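Local coordinates for protein acylneuraminate lyase (Mycoplasma synoviae, PDB 4N4P) that belongs to the dihydrodipicolinate synthetase family of TIM-barrel proteins and assembles from four chains, at residues 251-255 and 275-279. Numbering follows the deposited sequence.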
loop_
_atom_site.group_PDB
_atom_site.type_symbol
_atom_site.label_atom_id
_atom_site.label_comp_id
_atom_site.label_asym_id
_atom_site.label_seq_id
_atom_site.Cartn_x
_atom_site.Cartn_y
_atom_site.Cartn_z
ATOM N N LYS A 251 1.053 15.378 20.380
ATOM C CA LYS A 251 0.632 16.681 19.860
ATOM C C LYS A 251 1.610 16.995 18.727
ATOM O O LYS A 251 2.601 16.287 18.568
ATOM C CB LYS A 251 0.646 17.753 20.941
ATOM C CG LYS A 251 -0.451 17.500 22.033
ATOM C CD LYS A 251 -0.618 18.667 22.951
ATOM C CE LYS A 251 -1.446 18.308 24.192
ATOM N NZ LYS A 251 -2.751 17.637 23.892
ATOM N N GLY A 252 1.342 18.035 17.955
ATOM C CA GLY A 252 2.179 18.349 16.811
ATOM C C GLY A 252 3.658 18.354 17.160
ATOM O O GLY A 252 4.051 18.916 18.166
ATOM N N LEU A 253 4.477 17.748 16.305
ATOM C CA LEU A 253 5.911 17.623 16.573
ATOM C C LEU A 253 6.594 18.982 16.748
ATOM O O LEU A 253 7.210 19.244 17.789
ATOM C CB LEU A 253 6.593 16.828 15.455
ATOM C CG LEU A 253 8.127 16.757 15.538
ATOM C CD1 LEU A 253 8.584 15.966 16.796
ATOM C CD2 LEU A 253 8.705 16.157 14.230
ATOM N N MET A 254 6.498 19.844 15.736
ATOM C CA MET A 254 7.223 21.134 15.812
ATOM C C MET A 254 6.684 22.028 16.933
ATOM O O MET A 254 7.466 22.696 17.634
ATOM C CB MET A 254 7.216 21.856 14.463
ATOM C CG MET A 254 8.351 21.376 13.542
ATOM S SD MET A 254 7.955 19.816 12.745
ATOM C CE MET A 254 6.998 20.522 11.391
ATOM N N GLN A 255 5.357 22.008 17.119
ATOM C CA GLN A 255 4.732 22.774 18.207
ATOM C C GLN A 255 5.257 22.302 19.558
ATOM O O GLN A 255 5.500 23.121 20.445
ATOM C CB GLN A 255 3.207 22.615 18.198
ATOM C CG GLN A 255 2.520 23.105 16.904
ATOM C CD GLN A 255 2.299 21.982 15.902
ATOM O OE1 GLN A 255 3.160 21.118 15.741
ATOM N NE2 GLN A 255 1.130 21.985 15.223
ATOM N N PHE A 275 0.216 24.636 10.104
ATOM C CA PHE A 275 0.342 23.834 11.320
ATOM C C PHE A 275 -0.596 24.353 12.401
ATOM O O PHE A 275 -0.793 25.576 12.543
ATOM C CB PHE A 275 1.788 23.782 11.828
ATOM C CG PHE A 275 2.656 22.929 10.971
ATOM C CD1 PHE A 275 2.526 21.531 11.003
ATOM C CD2 PHE A 275 3.563 23.506 10.084
ATOM C CE1 PHE A 275 3.320 20.723 10.168
ATOM C CE2 PHE A 275 4.352 22.700 9.235
ATOM C CZ PHE A 275 4.221 21.308 9.289
ATOM N N TRP A 276 -1.181 23.410 13.133
ATOM C CA TRP A 276 -2.129 23.714 14.191
ATOM C C TRP A 276 -1.480 24.560 15.282
ATOM O O TRP A 276 -0.390 24.233 15.774
ATOM C CB TRP A 276 -2.661 22.420 14.797
ATOM C CG TRP A 276 -3.811 22.660 15.731
ATOM C CD1 TRP A 276 -3.765 22.759 17.097
ATOM C CD2 TRP A 276 -5.173 22.873 15.356
ATOM N NE1 TRP A 276 -5.029 23.011 17.598
ATOM C CE2 TRP A 276 -5.911 23.079 16.548
ATOM C CE3 TRP A 276 -5.848 22.898 14.126
ATOM C CZ2 TRP A 276 -7.302 23.303 16.546
ATOM C CZ3 TRP A 276 -7.230 23.133 14.119
ATOM C CH2 TRP A 276 -7.941 23.320 15.333
ATOM N N ARG A 277 -2.142 25.659 15.644
ATOM C CA ARG A 277 -1.720 26.460 16.806
ATOM C C ARG A 277 -2.507 26.044 18.039
ATOM O O ARG A 277 -3.722 26.195 18.066
ATOM C CB ARG A 277 -1.929 27.953 16.522
ATOM C CG ARG A 277 -1.562 28.911 17.679
ATOM C CD ARG A 277 -0.072 28.945 17.955
ATOM N NE ARG A 277 0.685 29.261 16.757
ATOM C CZ ARG A 277 0.934 30.497 16.330
ATOM N NH1 ARG A 277 0.502 31.548 17.005
ATOM N NH2 ARG A 277 1.629 30.673 15.223
ATOM N N TYR A 278 -1.823 25.503 19.044
ATOM C CA TYR A 278 -2.495 25.015 20.249
ATOM C C TYR A 278 -2.780 26.171 21.197
ATOM O O TYR A 278 -2.177 27.227 21.085
ATOM C CB TYR A 278 -1.636 23.955 20.963
ATOM C CG TYR A 278 -1.560 22.645 20.232
ATOM C CD1 TYR A 278 -2.508 21.647 20.457
ATOM C CD2 TYR A 278 -0.540 22.406 19.285
ATOM C CE1 TYR A 278 -2.464 20.441 19.774
ATOM C CE2 TYR A 278 -0.484 21.209 18.606
ATOM C CZ TYR A 278 -1.433 20.228 18.847
ATOM O OH TYR A 278 -1.367 19.055 18.132
ATOM N N GLU A 279 -3.682 25.984 22.154
ATOM C CA GLU A 279 -3.786 27.001 23.208
ATOM C C GLU A 279 -2.497 26.958 24.030
ATOM O O GLU A 279 -1.902 25.881 24.204
ATOM C CB GLU A 279 -5.060 26.831 24.059
ATOM C CG GLU A 279 -6.358 26.794 23.245
ATOM C CD GLU A 279 -6.590 28.055 22.389
ATOM O OE1 GLU A 279 -6.599 29.179 22.947
ATOM O OE2 GLU A 279 -6.771 27.920 21.153
#
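The side-chain amide of Gln255 donates from NE2 to the main-chain oxygen of Trp276 over 2.8 Å, in a nearly straight bond (166° at the hydrogen). The donor lies in the carbonyl plane on a lone pair, and the oxygen lies almost in the glutamine's own amide plane. This bond joins the first turn of helix 253-263 to the extended loop before helix 280-294, in the helical C-terminal region that follows the eight-stranded TIM barrel. Glutamine suits the place because its chain is long enough to cross to a backbone carbonyl while its methylenes pack on an aromatic ring. A bend at chi2 (95°) turns the amide toward Trp276, and CG meets the edge of the Tyr278 ring in plane, 3.9 Å from CE2.

Tyr278 makes the second polar link: its OH accepts from the backbone N of Gly252 at 2.9 Å, tying the loop to the helix N-cap residue. Glycine, with no side chain, leaves the space beside Gln255 OE1 to the amide. Tyrosine adds to this hydroxyl a flat ring that can be sandwiched. Lys251 lays its aliphatic chain obliquely across it, with CD over one face, and carries NZ on to a salt bridge with Glu282 of helix 280-294. The opposite face is covered by the indole of Trp276, its CD1 lying over the ring centre, 3.6 Å above the plane.

At the Phe275 end of the loop the contact is apolar, and the neighbouring subunit completes the packing. Its Tyr114 meets Phe275 edge-to-face and touches Met254, while its Glu120 accepts a hydrogen bond from Trp276 N. Methionine's unbranched, flexible chain suits packing on aromatic rings: bends at chi2 and chi3 swing its methyl toward Phe275, where Met254 CE rests obliquely to the ring, 3.6 Å from CZ.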